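Local atomic coordinates of sortase (Actinomyces oris, PDB entry 5UTT), a protein that is probably a cysteine transpeptidase of the sortase family, whose members join surface proteins bearing a sorting signal to the cell wall or to pili. Residues Val125-Pro130 with Arg162-Ala167. Residues are numbered along the deposited sequence; the frame is centred on the assembly and turned at random.
Sequences VEVIAP and RWIVHA
Val127 points its side chain toward segment 162-167 of strand 161-174 and meets Ile164, while its carbonyl reaches across to the ring of His166. The CB of Val127 sits 4.1 Å from CG2 of Ile164, the shorter branch of that residue. One bond further out, CG2 of Val127 rests against the longer branch, 4.0 Å from CD1 and 4.1 Å from CG1 of Ile164. Through these contacts the valine is spread over both arms of the isoleucine, and the two side chains cross at about a right angle. In Ile164, CG1 lies anti to the carbonyl carbon (chi1 -48°), and a chi2 of -63° folds CD1 so that both atoms meet CG2 of Val127.

The polar half of the contact is one hydrogen bond, from NE2 of His166 to the backbone O of Val127, 2.8 Å long and fairly straight at 160°. The donor approaches in the carbonyl plane on a lone pair, and the oxygen stays close to the plane of the imidazole. NE2 therefore carries the proton here, and the bond should limit how far the ring can swing. It also gives a partner to the backbone carbonyl of Val127, in a short 3-10 turn. The His166 side chain also touches Pro132 of the same loop, Thr145 of strand 142-150 and Glu118 of strand 108-120. Ile164 and His166, two residues apart, point to the same side of their strand, as alternation in a beta strand requires. Together they pin the loop linking strands 108-120 and 142-150 onto the outside of the sortase beta-barrel.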
ATOM      1  N   VAL A 125      -5.443  -3.749 -15.779  1.00 15.13           N
ATOM      2  CA  VAL A 125      -4.215  -3.187 -15.224  1.00 16.34           C
ATOM      3  C   VAL A 125      -4.260  -1.656 -15.109  1.00 16.31           C
ATOM      4  O   VAL A 125      -3.379  -1.043 -14.482  1.00 17.83           O
ATOM      5  CB  VAL A 125      -2.990  -3.599 -16.063  1.00 16.80           C
ATOM      6  CG1 VAL A 125      -2.887  -5.107 -16.168  1.00 17.26           C
ATOM      7  CG2 VAL A 125      -3.003  -2.962 -17.442  1.00 17.54           C
ATOM      8  N   GLU A 126      -5.263  -1.029 -15.714  1.00 16.88           N
ATOM      9  CA  GLU A 126      -5.430   0.432 -15.561  1.00 16.53           C
ATOM     10  C   GLU A 126      -5.548   0.843 -14.067  1.00 15.37           C
ATOM     11  O   GLU A 126      -5.277   1.980 -13.687  1.00 14.69           O
ATOM     12  CB  GLU A 126      -6.650   0.923 -16.343  1.00 18.27           C
ATOM     13  CG  GLU A 126      -7.982   0.427 -15.790  1.00 19.27           C
ATOM     14  CD  GLU A 126      -8.475  -0.833 -16.475  1.00 20.29           C
ATOM     15  OE1 GLU A 126      -7.693  -1.538 -17.177  1.00 19.81           O
ATOM     16  OE2 GLU A 126      -9.686  -1.091 -16.336  1.00 23.13           O
ATOM     17  N   VAL A 127      -5.942  -0.083 -13.207  1.00 13.60           N
ATOM     18  CA  VAL A 127      -6.102   0.273 -11.789  1.00 12.83           C
ATOM     19  C   VAL A 127      -4.751   0.647 -11.144  1.00 12.94           C
ATOM     20  O   VAL A 127      -4.722   1.275 -10.083  1.00 12.95           O
ATOM     21  CB  VAL A 127      -6.811  -0.852 -10.999  1.00 12.38           C
ATOM     22  CG1 VAL A 127      -8.171  -1.158 -11.627  1.00 12.48           C
ATOM     23  CG2 VAL A 127      -5.950  -2.112 -10.934  1.00 12.25           C
ATOM     24  N   ILE A 128      -3.642   0.185 -11.736  1.00 13.33           N
ATOM     25  CA  ILE A 128      -2.285   0.493 -11.234  1.00 13.72           C
ATOM     26  C   ILE A 128      -1.492   1.415 -12.177  1.00 14.13           C
ATOM     27  O   ILE A 128      -0.306   1.590 -12.039  1.00 14.17           O
ATOM     28  CB  ILE A 128      -1.472  -0.795 -10.881  1.00 14.54           C
ATOM     29  CG1 ILE A 128      -1.282  -1.696 -12.097  1.00 15.34           C
ATOM     30  CG2 ILE A 128      -2.184  -1.519  -9.757  1.00 14.24           C
ATOM     31  CD1 ILE A 128      -0.207  -2.756 -11.938  1.00 15.91           C
ATOM     32  N   ALA A 129      -2.186   2.047 -13.106  1.00 14.22           N
ATOM     33  CA  ALA A 129      -1.535   3.053 -13.932  1.00 14.88           C
ATOM     34  C   ALA A 129      -1.082   4.218 -13.047  1.00 14.92           C
ATOM     35  O   ALA A 129      -1.586   4.413 -11.940  1.00 13.93           O
ATOM     36  CB  ALA A 129      -2.486   3.529 -15.012  1.00 15.13           C
ATOM     37  N   PRO A 130      -0.172   5.057 -13.568  1.00 15.78           N
ATOM     38  CA  PRO A 130       0.318   6.223 -12.834  1.00 15.90           C
ATOM     39  C   PRO A 130      -0.802   7.089 -12.323  1.00 15.89           C
ATOM     40  O   PRO A 130      -0.751   7.506 -11.182  1.00 15.47           O
ATOM     41  CB  PRO A 130       1.143   6.957 -13.877  1.00 16.01           C
ATOM     42  CG  PRO A 130       1.673   5.870 -14.741  1.00 16.29           C
ATOM     43  CD  PRO A 130       0.606   4.795 -14.784  1.00 15.80           C
ATOM     44  N   ARG A 162     -10.218  -9.097  -8.347  1.00 11.53           N
ATOM     45  CA  ARG A 162      -9.199  -8.444  -7.519  1.00 11.40           C
ATOM     46  C   ARG A 162      -9.809  -7.234  -6.809  1.00 11.51           C
ATOM     47  O   ARG A 162     -10.385  -6.357  -7.459  1.00 12.18           O
ATOM     48  CB  ARG A 162      -7.979  -8.013  -8.372  1.00 11.25           C
ATOM     49  CG  ARG A 162      -7.332  -9.125  -9.185  1.00 11.45           C
ATOM     50  CD  ARG A 162      -6.635 -10.106  -8.271  1.00 11.38           C
ATOM     51  NE  ARG A 162      -5.831 -11.100  -9.010  1.00 11.86           N
ATOM     52  CZ  ARG A 162      -6.309 -12.271  -9.373  1.00 12.39           C
ATOM     53  NH1 ARG A 162      -7.596 -12.559  -9.110  1.00 12.49           N
ATOM     54  NH2 ARG A 162      -5.531 -13.148 -10.016  1.00 12.90           N
ATOM     55  N   TRP A 163      -9.662  -7.178  -5.493  1.00 11.08           N
ATOM     56  CA  TRP A 163     -10.070  -6.010  -4.714  1.00 11.11           C
ATOM     57  C   TRP A 163      -8.924  -5.000  -4.684  1.00 10.83           C
ATOM     58  O   TRP A 163      -7.802  -5.284  -4.252  1.00 10.25           O
ATOM     59  CB  TRP A 163     -10.483  -6.427  -3.308  1.00 11.07           C
ATOM     60  CG  TRP A 163     -11.167  -5.342  -2.549  1.00 11.53           C
ATOM     61  CD1 TRP A 163     -10.642  -4.143  -2.116  1.00 11.50           C
ATOM     62  CD2 TRP A 163     -12.483  -5.411  -2.015  1.00 11.55           C
ATOM     63  NE1 TRP A 163     -11.580  -3.455  -1.373  1.00 11.56           N
ATOM     64  CE2 TRP A 163     -12.728  -4.214  -1.323  1.00 11.69           C
ATOM     65  CE3 TRP A 163     -13.511  -6.360  -2.102  1.00 11.78           C
ATOM     66  CZ2 TRP A 163     -13.936  -3.969  -0.718  1.00 11.86           C
ATOM     67  CZ3 TRP A 163     -14.701  -6.110  -1.503  1.00 11.97           C
ATOM     68  CH2 TRP A 163     -14.906  -4.927  -0.808  1.00 12.21           C
ATOM     69  N   ILE A 164      -9.233  -3.776  -5.123  1.00 11.02           N
ATOM     70  CA  ILE A 164      -8.242  -2.717  -5.302  1.00 11.40           C
ATOM     71  C   ILE A 164      -8.619  -1.544  -4.403  1.00 11.42           C
ATOM     72  O   ILE A 164      -9.748  -1.119  -4.403  1.00 12.29           O
ATOM     73  CB  ILE A 164      -8.241  -2.158  -6.725  1.00 11.73           C
ATOM     74  CG1 ILE A 164      -8.226  -3.280  -7.764  1.00 11.91           C
ATOM     75  CG2 ILE A 164      -7.086  -1.160  -6.924  1.00 12.05           C
ATOM     76  CD1 ILE A 164      -6.987  -4.135  -7.700  1.00 11.71           C
ATOM     77  N   VAL A 165      -7.661  -1.050  -3.622  1.00 11.10           N
ATOM     78  CA  VAL A 165      -7.866   0.187  -2.840  1.00 11.27           C
ATOM     79  C   VAL A 165      -6.904   1.267  -3.304  1.00 10.99           C
ATOM     80  O   VAL A 165      -5.707   1.061  -3.338  1.00 10.43           O
ATOM     81  CB  VAL A 165      -7.720  -0.028  -1.311  1.00 11.37           C
ATOM     82  CG1 VAL A 165      -7.815   1.289  -0.510  1.00 11.50           C
ATOM     83  CG2 VAL A 165      -8.781  -0.966  -0.838  1.00 11.51           C
ATOM     84  N   HIS A 166      -7.455   2.438  -3.598  1.00 11.19           N
ATOM     85  CA  HIS A 166      -6.624   3.616  -3.920  1.00 11.76           C
ATOM     86  C   HIS A 166      -6.597   4.640  -2.768  1.00 11.70           C
ATOM     87  O   HIS A 166      -7.627   4.914  -2.166  1.00 11.88           O
ATOM     88  CB  HIS A 166      -7.176   4.322  -5.177  1.00 12.02           C
ATOM     89  CG  HIS A 166      -7.031   3.534  -6.434  1.00 12.30           C
ATOM     90  ND1 HIS A 166      -8.085   3.257  -7.281  1.00 12.79           N
ATOM     91  CD2 HIS A 166      -5.963   2.885  -6.944  1.00 12.45           C
ATOM     92  CE1 HIS A 166      -7.650   2.525  -8.290  1.00 13.14           C
ATOM     93  NE2 HIS A 166      -6.370   2.272  -8.097  1.00 12.85           N
ATOM     94  N   ALA A 167      -5.426   5.203  -2.486  1.00 11.96           N
ATOM     95  CA  ALA A 167      -5.260   6.238  -1.462  1.00 12.38           C
ATOM     96  C   ALA A 167      -4.357   7.352  -2.006  1.00 12.79           C
ATOM     97  O   ALA A 167      -3.315   7.099  -2.597  1.00 12.54           O
ATOM     98  CB  ALA A 167      -4.724   5.673  -0.143  1.00 12.53           C
TER